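Local coordinates for protein pyruvate kinase (PDB 3GG8) that catalyses the transfer of a phosphoryl group from phosphoenolpyruvate to ADP, giving pyruvate and ATP in the last step of glycolysis, at residues 47-52 and 81-86; 72-77 and 209-214; 424-429 and 433-438. One frame throughout, in Å; residues are numbered along the deposited sequence. Where two conformers were deposited one is given.

Contact 1 of 3, residues 47-52 and 81-86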
loop_
_atom_site.group_PDB
_atom_site.type_symbol
_atom_site.label_atom_id
_atom_site.label_comp_id
_atom_site.label_asym_id
_atom_site.label_seq_id
_atom_site.Cartn_x
_atom_site.Cartn_y
_atom_site.Cartn_z
ATOM N N ALA C 47 -20.733 29.885 38.092
ATOM C CA ALA C 47 -20.309 30.775 37.027
ATOM C C ALA C 47 -21.203 30.672 35.785
ATOM O O ALA C 47 -21.236 31.593 34.965
ATOM C CB ALA C 47 -18.870 30.499 36.667
ATOM N N CYS C 48 -21.930 29.560 35.651
ATOM C CA CYS C 48 -22.883 29.410 34.549
ATOM C C CYS C 48 -24.229 28.985 35.084
ATOM O O CYS C 48 -24.971 28.221 34.460
ATOM C CB CYS C 48 -22.378 28.468 33.452
ATOM S SG CYS C 48 -21.932 26.806 33.929
ATOM N N TRP C 49 -24.525 29.510 36.257
ATOM C CA TRP C 49 -25.764 29.247 36.933
ATOM C C TRP C 49 -26.978 29.711 36.117
ATOM O O TRP C 49 -27.972 28.985 36.010
ATOM C CB TRP C 49 -25.750 29.935 38.304
ATOM C CG TRP C 49 -27.094 30.114 38.862
ATOM C CD1 TRP C 49 -27.888 29.149 39.447
ATOM C CD2 TRP C 49 -27.843 31.333 38.901
ATOM N NE1 TRP C 49 -29.086 29.706 39.841
ATOM C CE2 TRP C 49 -29.082 31.041 39.512
ATOM C CE3 TRP C 49 -27.587 32.644 38.475
ATOM C CZ2 TRP C 49 -30.062 32.014 39.704
ATOM C CZ3 TRP C 49 -28.567 33.612 38.666
ATOM C CH2 TRP C 49 -29.790 33.288 39.273
ATOM N N ASN C 50 -26.915 30.907 35.543
ATOM C CA ASN C 50 -28.131 31.432 34.945
ATOM C C ASN C 50 -28.385 31.110 33.474
ATOM O O ASN C 50 -27.457 30.887 32.695
ATOM C CB ASN C 50 -28.389 32.902 35.307
ATOM C CG ASN C 50 -27.447 33.854 34.637
ATOM O OD1 ASN C 50 -26.265 33.566 34.481
ATOM N ND2 ASN C 50 -27.964 35.019 34.251
ATOM N N VAL C 51 -29.673 31.057 33.143
ATOM C CA VAL C 51 -30.164 30.673 31.830
ATOM C C VAL C 51 -29.496 31.462 30.703
ATOM O O VAL C 51 -29.189 30.902 29.653
ATOM C CB VAL C 51 -31.699 30.832 31.748
ATOM C CG1 VAL C 51 -32.204 30.550 30.339
ATOM C CG2 VAL C 51 -32.383 29.928 32.770
ATOM N N ASP C 52 -29.289 32.756 30.929
ATOM C CA ASP C 52 -28.690 33.625 29.931
ATOM C C ASP C 52 -27.284 33.154 29.510
ATOM O O ASP C 52 -26.962 33.145 28.321
ATOM C CB ASP C 52 -28.654 35.069 30.426
ATOM C CG ASP C 52 -28.027 36.007 29.415
ATOM O OD1 ASP C 52 -26.870 36.441 29.635
ATOM O OD2 ASP C 52 -28.674 36.280 28.377
ATOM N N VAL C 81 -30.583 21.511 36.451
ATOM C CA VAL C 81 -31.311 20.827 35.398
ATOM C C VAL C 81 -32.486 21.667 34.843
ATOM O O VAL C 81 -32.667 21.748 33.618
ATOM C CB VAL C 81 -31.760 19.425 35.854
ATOM C CG1 VAL C 81 -32.705 18.811 34.849
ATOM C CG2 VAL C 81 -30.524 18.526 36.083
ATOM N N GLN C 82 -33.245 22.304 35.736
ATOM C CA GLN C 82 -34.372 23.174 35.373
ATOM C C GLN C 82 -33.908 24.325 34.471
ATOM O O GLN C 82 -34.603 24.728 33.533
ATOM C CB GLN C 82 -35.057 23.705 36.645
ATOM C CG GLN C 82 -35.976 22.678 37.331
ATOM C CD GLN C 82 -36.236 22.930 38.834
ATOM O OE1 GLN C 82 -36.256 24.069 39.314
ATOM N NE2 GLN C 82 -36.456 21.847 39.569
ATOM N N ASN C 83 -32.722 24.849 34.780
ATOM C CA ASN C 83 -32.100 25.922 34.019
ATOM C C ASN C 83 -31.598 25.465 32.637
ATOM O O ASN C 83 -31.663 26.226 31.677
ATOM C CB ASN C 83 -30.937 26.538 34.806
ATOM C CG ASN C 83 -31.385 27.320 36.034
ATOM O OD1 ASN C 83 -32.480 27.887 36.085
ATOM N ND2 ASN C 83 -30.517 27.355 37.041
ATOM N N ILE C 84 -31.060 24.246 32.553
ATOM C CA ILE C 84 -30.693 23.642 31.275
ATOM C C ILE C 84 -31.952 23.573 30.415
ATOM O O ILE C 84 -31.943 23.962 29.251
ATOM C CB ILE C 84 -30.134 22.182 31.436
ATOM C CG1 ILE C 84 -28.991 22.091 32.455
ATOM C CG2 ILE C 84 -29.758 21.545 30.072
ATOM C CD1 ILE C 84 -27.747 22.725 32.075
ATOM N N GLN C 85 -33.037 23.075 31.002
ATOM C CA GLN C 85 -34.290 22.888 30.270
ATOM C C GLN C 85 -34.857 24.215 29.756
ATOM O O GLN C 85 -35.456 24.262 28.684
ATOM C CB GLN C 85 -35.315 22.145 31.138
ATOM C CG GLN C 85 -34.947 20.683 31.397
ATOM C CD GLN C 85 -35.826 20.006 32.443
ATOM O OE1 GLN C 85 -36.534 20.665 33.228
ATOM N NE2 GLN C 85 -35.780 18.673 32.467
ATOM N N GLU C 86 -34.642 25.287 30.516
ATOM C CA GLU C 86 -35.067 26.620 30.104
ATOM C C GLU C 86 -34.202 27.173 28.981
ATOM O O GLU C 86 -34.723 27.736 28.021
ATOM C CB GLU C 86 -35.099 27.594 31.288
ATOM C CG GLU C 86 -36.291 27.403 32.224
ATOM C CD GLU C 86 -37.629 27.438 31.494
ATOM O OE1 GLU C 86 -38.482 26.565 31.772
ATOM O OE2 GLU C 86 -37.830 28.331 30.636
#

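Contact 2 of 3, residues 72-77 and 209-214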
loop_
_atom_site.group_PDB
_atom_site.type_symbol
_atom_site.label_atom_id
_atom_site.label_comp_id
_atom_site.label_asym_id
_atom_site.label_seq_id
_atom_site.Cartn_x
_atom_site.Cartn_y
_atom_site.Cartn_z
ATOM N N GLY C 72 -22.766 19.526 46.012
ATOM C CA GLY C 72 -24.183 19.763 45.692
ATOM C C GLY C 72 -25.072 18.641 46.187
ATOM O O GLY C 72 -24.572 17.667 46.730
ATOM N N ASP C 73 -26.390 18.780 46.023
ATOM C CA ASP C 73 -27.325 17.739 46.464
ATOM C C ASP C 73 -28.455 17.594 45.445
ATOM O O ASP C 73 -28.407 18.210 44.377
ATOM C CB ASP C 73 -27.855 18.017 47.890
ATOM C CG ASP C 73 -28.573 19.385 48.020
ATOM O OD1 ASP C 73 -28.177 20.196 48.881
ATOM O OD2 ASP C 73 -29.536 19.623 47.270
ATOM N N HIS C 74 -29.443 16.759 45.736
ATOM C CA HIS C 74 -30.503 16.529 44.758
ATOM C C HIS C 74 -31.317 17.805 44.449
ATOM O O HIS C 74 -31.706 18.025 43.310
ATOM C CB HIS C 74 -31.364 15.306 45.152
ATOM C CG HIS C 74 -30.654 13.997 44.950
ATOM N ND1 HIS C 74 -31.314 12.807 44.750
ATOM C CD2 HIS C 74 -29.330 13.709 44.867
ATOM C CE1 HIS C 74 -30.431 11.840 44.567
ATOM N NE2 HIS C 74 -29.219 12.360 44.650
ATOM N N GLU C 75 -31.533 18.652 45.450
ATOM C CA GLU C 75 -32.147 19.969 45.241
ATOM C C GLU C 75 -31.348 20.963 44.376
ATOM O O GLU C 75 -31.908 21.592 43.472
ATOM C CB GLU C 75 -32.415 20.633 46.571
ATOM C CG GLU C 75 -33.579 20.064 47.335
ATOM C CD GLU C 75 -33.667 20.707 48.693
ATOM O OE1 GLU C 75 -33.620 19.960 49.689
ATOM O OE2 GLU C 75 -33.731 21.962 48.766
ATOM N N THR C 76 -30.060 21.132 44.666
ATOM C CA THR C 76 -29.282 22.129 43.954
ATOM C C THR C 76 -29.085 21.730 42.491
ATOM O O THR C 76 -29.200 22.560 41.592
ATOM C CB THR C 76 -27.909 22.425 44.641
ATOM O OG1 THR C 76 -27.055 21.284 44.528
ATOM C CG2 THR C 76 -28.085 22.771 46.116
ATOM N N HIS C 77 -28.784 20.456 42.257
ATOM C CA HIS C 77 -28.627 19.918 40.912
ATOM C C HIS C 77 -29.963 19.874 40.148
ATOM O O HIS C 77 -29.966 19.986 38.929
ATOM C CB HIS C 77 -27.978 18.534 40.970
ATOM C CG HIS C 77 -26.504 18.559 41.288
ATOM N ND1 HIS C 77 -25.553 19.016 40.396
ATOM C CD2 HIS C 77 -25.824 18.149 42.382
ATOM C CE1 HIS C 77 -24.355 18.907 40.941
ATOM N NE2 HIS C 77 -24.493 18.377 42.145
ATOM N N ASP C 209 -23.423 7.331 45.938
ATOM C CA ASP C 209 -23.411 7.240 44.480
ATOM C C ASP C 209 -24.630 6.496 43.933
ATOM O O ASP C 209 -25.253 6.946 42.976
ATOM C CB ASP C 209 -22.146 6.547 44.014
ATOM C CG ASP C 209 -20.880 7.216 44.538
ATOM O OD1 ASP C 209 -20.736 8.445 44.388
ATOM O OD2 ASP C 209 -20.025 6.488 45.078
ATOM N N LYS C 210 -24.959 5.357 44.543
ATOM C CA LYS C 210 -26.142 4.598 44.183
ATOM C C LYS C 210 -27.404 5.472 44.250
ATOM O O LYS C 210 -28.233 5.437 43.342
ATOM C CB LYS C 210 -26.280 3.335 45.063
ATOM C CG LYS C 210 -27.610 2.595 44.867
ATOM C CD LYS C 210 -27.566 1.127 45.221
ATOM C CE LYS C 210 -28.336 0.862 46.496
ATOM N NZ LYS C 210 -28.863 -0.546 46.575
ATOM N N HIS C 211 -27.537 6.255 45.317
ATOM C CA HIS C 211 -28.669 7.177 45.496
ATOM C C HIS C 211 -28.712 8.246 44.385
ATOM O O HIS C 211 -29.783 8.549 43.817
ATOM C CB HIS C 211 -28.580 7.813 46.893
ATOM C CG HIS C 211 -29.617 8.862 47.167
ATOM N ND1 HIS C 211 -30.967 8.585 47.221
ATOM C CD2 HIS C 211 -29.492 10.179 47.448
ATOM C CE1 HIS C 211 -31.627 9.695 47.499
ATOM N NE2 HIS C 211 -30.755 10.675 47.651
ATOM N N ASP C 212 -27.547 8.796 44.065
ATOM C CA ASP C 212 -27.431 9.769 42.994
ATOM C C ASP C 212 -27.782 9.196 41.624
ATOM O O ASP C 212 -28.421 9.862 40.821
ATOM C CB ASP C 212 -26.026 10.351 42.976
ATOM C CG ASP C 212 -25.688 11.105 44.259
ATOM O OD1 ASP C 212 -26.614 11.549 44.962
ATOM O OD2 ASP C 212 -24.490 11.267 44.548
ATOM N N ILE C 213 -27.372 7.964 41.348
ATOM C CA ILE C 213 -27.705 7.330 40.068
ATOM C C ILE C 213 -29.203 7.003 39.939
ATOM O O ILE C 213 -29.832 7.313 38.914
ATOM C CB ILE C 213 -26.856 6.056 39.833
ATOM C CG1 ILE C 213 -25.406 6.452 39.513
ATOM C CG2 ILE C 213 -27.465 5.171 38.722
ATOM C CD1 ILE C 213 -24.385 5.322 39.738
ATOM N N LEU C 214 -29.763 6.395 40.977
ATOM C CA LEU C 214 -31.133 5.898 40.920
ATOM C C LEU C 214 -32.171 6.986 41.180
ATOM O O LEU C 214 -33.185 7.043 40.492
ATOM C CB LEU C 214 -31.346 4.745 41.914
ATOM C CG LEU C 214 -30.550 3.432 41.813
ATOM C CD1 LEU C 214 -30.903 2.519 43.009
ATOM C CD2 LEU C 214 -30.804 2.685 40.496
#

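Contact 3 of 3, residues 424-429 and 433-438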
loop_
_atom_site.group_PDB
_atom_site.type_symbol
_atom_site.label_atom_id
_atom_site.label_comp_id
_atom_site.label_asym_id
_atom_site.label_seq_id
_atom_site.Cartn_x
_atom_site.Cartn_y
_atom_site.Cartn_z
ATOM N N ARG C 424 -22.387 6.239 14.715
ATOM C CA ARG C 424 -21.108 5.938 15.363
ATOM C C ARG C 424 -20.128 5.194 14.440
ATOM O O ARG C 424 -18.940 5.506 14.414
ATOM C CB ARG C 424 -21.332 5.159 16.665
ATOM C CG ARG C 424 -21.748 6.076 17.834
ATOM C CD ARG C 424 -21.900 5.337 19.161
ATOM N NE ARG C 424 -23.305 5.033 19.432
ATOM C CZ ARG C 424 -23.864 3.822 19.366
ATOM N NH1 ARG C 424 -23.154 2.726 19.058
ATOM N NH2 ARG C 424 -25.158 3.709 19.619
ATOM N N LEU C 425 -20.625 4.228 13.675
ATOM C CA LEU C 425 -19.764 3.489 12.745
ATOM C C LEU C 425 -19.156 4.382 11.668
ATOM O O LEU C 425 -18.020 4.190 11.291
ATOM C CB LEU C 425 -20.505 2.306 12.119
ATOM C CG LEU C 425 -20.775 1.117 13.042
ATOM C CD1 LEU C 425 -21.637 0.101 12.315
ATOM C CD2 LEU C 425 -19.468 0.482 13.518
ATOM N N ILE C 426 -19.919 5.353 11.175
ATOM C CA ILE C 426 -19.406 6.302 10.170
ATOM C C ILE C 426 -18.420 7.282 10.824
ATOM O O ILE C 426 -17.321 7.526 10.303
ATOM C CB ILE C 426 -20.566 7.052 9.483
ATOM C CG1 ILE C 426 -21.403 6.068 8.650
ATOM C CG2 ILE C 426 -20.056 8.225 8.638
ATOM C CD1 ILE C 426 -22.704 6.619 8.230
ATOM N N ALA C 427 -18.812 7.820 11.980
ATOM C CA ALA C 427 -17.968 8.750 12.718
ATOM C C ALA C 427 -16.588 8.138 12.992
ATOM O O ALA C 427 -15.563 8.809 12.848
ATOM C CB ALA C 427 -18.642 9.165 14.011
ATOM N N LYS C 428 -16.592 6.865 13.389
ATOM C CA LYS C 428 -15.380 6.057 13.609
ATOM C C LYS C 428 -14.340 6.225 12.490
ATOM O O LYS C 428 -13.133 6.184 12.734
ATOM C CB LYS C 428 -15.804 4.590 13.729
ATOM C CG LYS C 428 -14.732 3.609 14.118
ATOM C CD LYS C 428 -15.305 2.202 14.134
ATOM C CE LYS C 428 -14.207 1.164 13.970
ATOM N NZ LYS C 428 -14.596 -0.162 14.525
ATOM N N TYR C 429 -14.815 6.424 11.262
ATOM C CA TYR C 429 -13.923 6.558 10.100
ATOM C C TYR C 429 -13.481 7.988 9.826
ATOM O O TYR C 429 -12.786 8.231 8.857
ATOM C CB TYR C 429 -14.493 5.839 8.868
ATOM C CG TYR C 429 -14.400 4.356 9.077
ATOM C CD1 TYR C 429 -13.190 3.691 8.866
ATOM C CD2 TYR C 429 -15.478 3.627 9.571
ATOM C CE1 TYR C 429 -13.066 2.339 9.100
ATOM C CE2 TYR C 429 -15.361 2.261 9.814
ATOM C CZ TYR C 429 -14.147 1.629 9.580
ATOM O OH TYR C 429 -13.988 0.281 9.814
ATOM N N GLN C 433 -16.388 14.935 5.481
ATOM C CA GLN C 433 -17.745 15.469 5.365
ATOM C C GLN C 433 -18.441 15.449 6.715
ATOM O O GLN C 433 -18.254 14.497 7.500
ATOM C CB GLN C 433 -18.589 14.653 4.371
ATOM C CG GLN C 433 -18.092 14.623 2.920
ATOM C CD GLN C 433 -16.877 13.732 2.724
ATOM O OE1 GLN C 433 -16.698 12.737 3.434
ATOM N NE2 GLN C 433 -16.023 14.092 1.762
ATOM N N PRO C 434 -19.266 16.486 6.991
ATOM C CA PRO C 434 -20.144 16.489 8.156
ATOM C C PRO C 434 -21.093 15.298 8.143
ATOM O O PRO C 434 -21.515 14.865 7.074
ATOM C CB PRO C 434 -20.951 17.768 7.965
ATOM C CG PRO C 434 -20.075 18.651 7.161
ATOM C CD PRO C 434 -19.409 17.726 6.208
ATOM N N ILE C 435 -21.412 14.766 9.322
ATOM C CA ILE C 435 -22.398 13.698 9.452
ATOM C C ILE C 435 -23.654 14.282 10.095
ATOM O O ILE C 435 -23.574 14.914 11.141
ATOM C CB ILE C 435 -21.856 12.505 10.301
ATOM C CG1 ILE C 435 -20.509 12.002 9.744
ATOM C CG2 ILE C 435 -22.884 11.373 10.388
ATOM C CD1 ILE C 435 -19.683 11.213 10.762
ATOM N N LEU C 436 -24.803 14.115 9.440
ATOM C CA LEU C 436 -26.070 14.470 10.047
ATOM C C LEU C 436 -26.812 13.185 10.400
ATOM O O LEU C 436 -27.281 12.458 9.526
ATOM C CB LEU C 436 -26.884 15.387 9.128
ATOM C CG LEU C 436 -28.299 15.834 9.537
ATOM C CD1 LEU C 436 -28.367 16.583 10.881
ATOM C CD2 LEU C 436 -28.896 16.695 8.403
ATOM N N ALA C 437 -26.848 12.894 11.691
ATOM C CA ALA C 437 -27.560 11.745 12.215
ATOM C C ALA C 437 -29.046 12.067 12.372
ATOM O O ALA C 437 -29.413 13.035 13.055
ATOM C CB ALA C 437 -26.960 11.332 13.535
ATOM N N LEU C 438 -29.893 11.257 11.735
ATOM C CA LEU C 438 -31.361 11.428 11.790
ATOM C C LEU C 438 -31.978 10.284 12.567
ATOM O O LEU C 438 -31.686 9.113 12.294
ATOM C CB LEU C 438 -31.959 11.489 10.387
ATOM C CG LEU C 438 -31.369 12.525 9.415
ATOM C CD1 LEU C 438 -31.774 12.202 7.985
ATOM C CD2 LEU C 438 -31.790 13.947 9.786
#

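Contact 1 of 3, residues 47-52 and 81-86
Asn83 carries much of this contact, its side chain set between the backbone of Trp49 and the CG2 methyl of Val51. With CG beside the backbone N (chi1 -69°), the amide leaves its helix toward residues 47-52 and brings ND2 to 3.2 Å from Trp49 O. The angle is too poor for a hydrogen bond, so the pair is close and polar only. The amide nitrogen also lies 3.9 Å from Trp49 NE1, meeting the indole obliquely, with amide and ring planes perpendicular (90°). The oxygen end of the same amide, OD1, sits 3.9 Å from Val51 CG2. That methyl, which stands beside the backbone N of Val51 because CG1 takes the anti place (chi1 175°), also reaches 3.9 Å from Glu86 CB. Glu86 offers its CB to the valine, while its chain bends away at chi2 and OE1 forms a salt bridge with Lys89. The interface is shallow, burying 207 Å² in all, and Trp49 and Glu86 are exposed at its margin. Beneath it, Asn83 and Ile84 rest on Leu54. The contact joins the loop and first turn of helix 51-60 to helix 74-90, neighbouring outer helices of the (beta/alpha)8 barrel that follow strands 39-43 and 62-68.

Contact 2 of 3, residues 72-77 and 209-214
Two outer helices of the (beta/alpha)8 barrel, 74-90 and 207-217, are joined through His74, which makes a histidine-carboxylate hydrogen bond to Asp212 and an offset stack on His211. NE2 of His74 donates to OD1 of Asp212 over 2.7 Å with an N-H...O angle of 153°. The acceptor lies almost in the imidazole plane, while the nitrogen approaches OD1 from its anti side, 17° out of the carboxylate plane. His211 covers one face of the same ring: the planes are 4° apart, the centroids 4.3 Å, and His211 NE2 comes 3.3 Å from His74 CE1. CG, anti to the backbone N, brings the His211 ring over His74. Phe216 meets the His74 ring edge-to-face. The helix start that carries His74 is closed by a capping box, in which Thr76 N donates to Asp73 OD2 (3.1 Å) and Asp73 N to Thr76 OG1 (3.0 Å). The direction of the bond to Asp212 places a proton on His74 NE2, and bond and stack together fix the rotation of the ring. Asp212 would tend to favour a protonated imidazole, although the salt bridge from its OD2 to Lys208 probably offsets part of its charge.

Contact 3 of 3, residues 424-429 and 433-438
Ile435 packs against Ile426 and Ala427 inside a beta-alpha-beta unit of the C-terminal alpha/beta domain, where strand 412-416 leads through helix 421-427 into the parallel neighbour strand 435-439. Helix and second strand are separated by a short loop, and their nearest CA atoms, those of Ala427 and Ile435, are 7.4 Å apart, a gap that the isoleucine side chain spans. The tight part is small and wholly apolar, with 112 Å² buried and all three touching residues inside the protein. Ile426 turns CG2 anti to its backbone N (chi1 -66° for the CG1 branch), and this methyl meets Ile435 CD1 at 3.7 Å and CG1 at 4.0 Å. Ile426 also touches Ile413 of the first strand, so the helix meets both strands, and Ile435 touches Ala415 beside it. Away from this patch the fit opens out. Arg424 points away from the strand and is partly exposed, as is Leu425, which packs toward helix 393-407 instead. Just before the strand, Pro434 is exposed, and Leu436 turns to Thr455 and Met457 of strand 454-458. On the tight side, with chi2 at 159°, the chain of Ile435 is extended and places CD1 3.6 Å from Ala427 CA, nearer than the 4.0 Å to the methyl CB of that alanine.

How the contacts relate
Contacts 1 and 2 share helix 74-90, their centres 18 Å apart: its start meets helix 207-217 and a later turn meets the beginning of helix 51-60, so one barrel helix is flanked by both neighbours. Contact 3 belongs to the alpha/beta domain, with centres 30 Å from contact 1 and 34 Å from contact 2. Burial and chemistry differ together. Contact 1 is a surface patch of mixed polar and apolar touches without a bond between its segments. Partly buried contact 2 alone has directional chemistry across it, a hydrogen bond and a ring stack. Contact 3 lies in a core, covers the least area and relies on methyl packing between helix and strand.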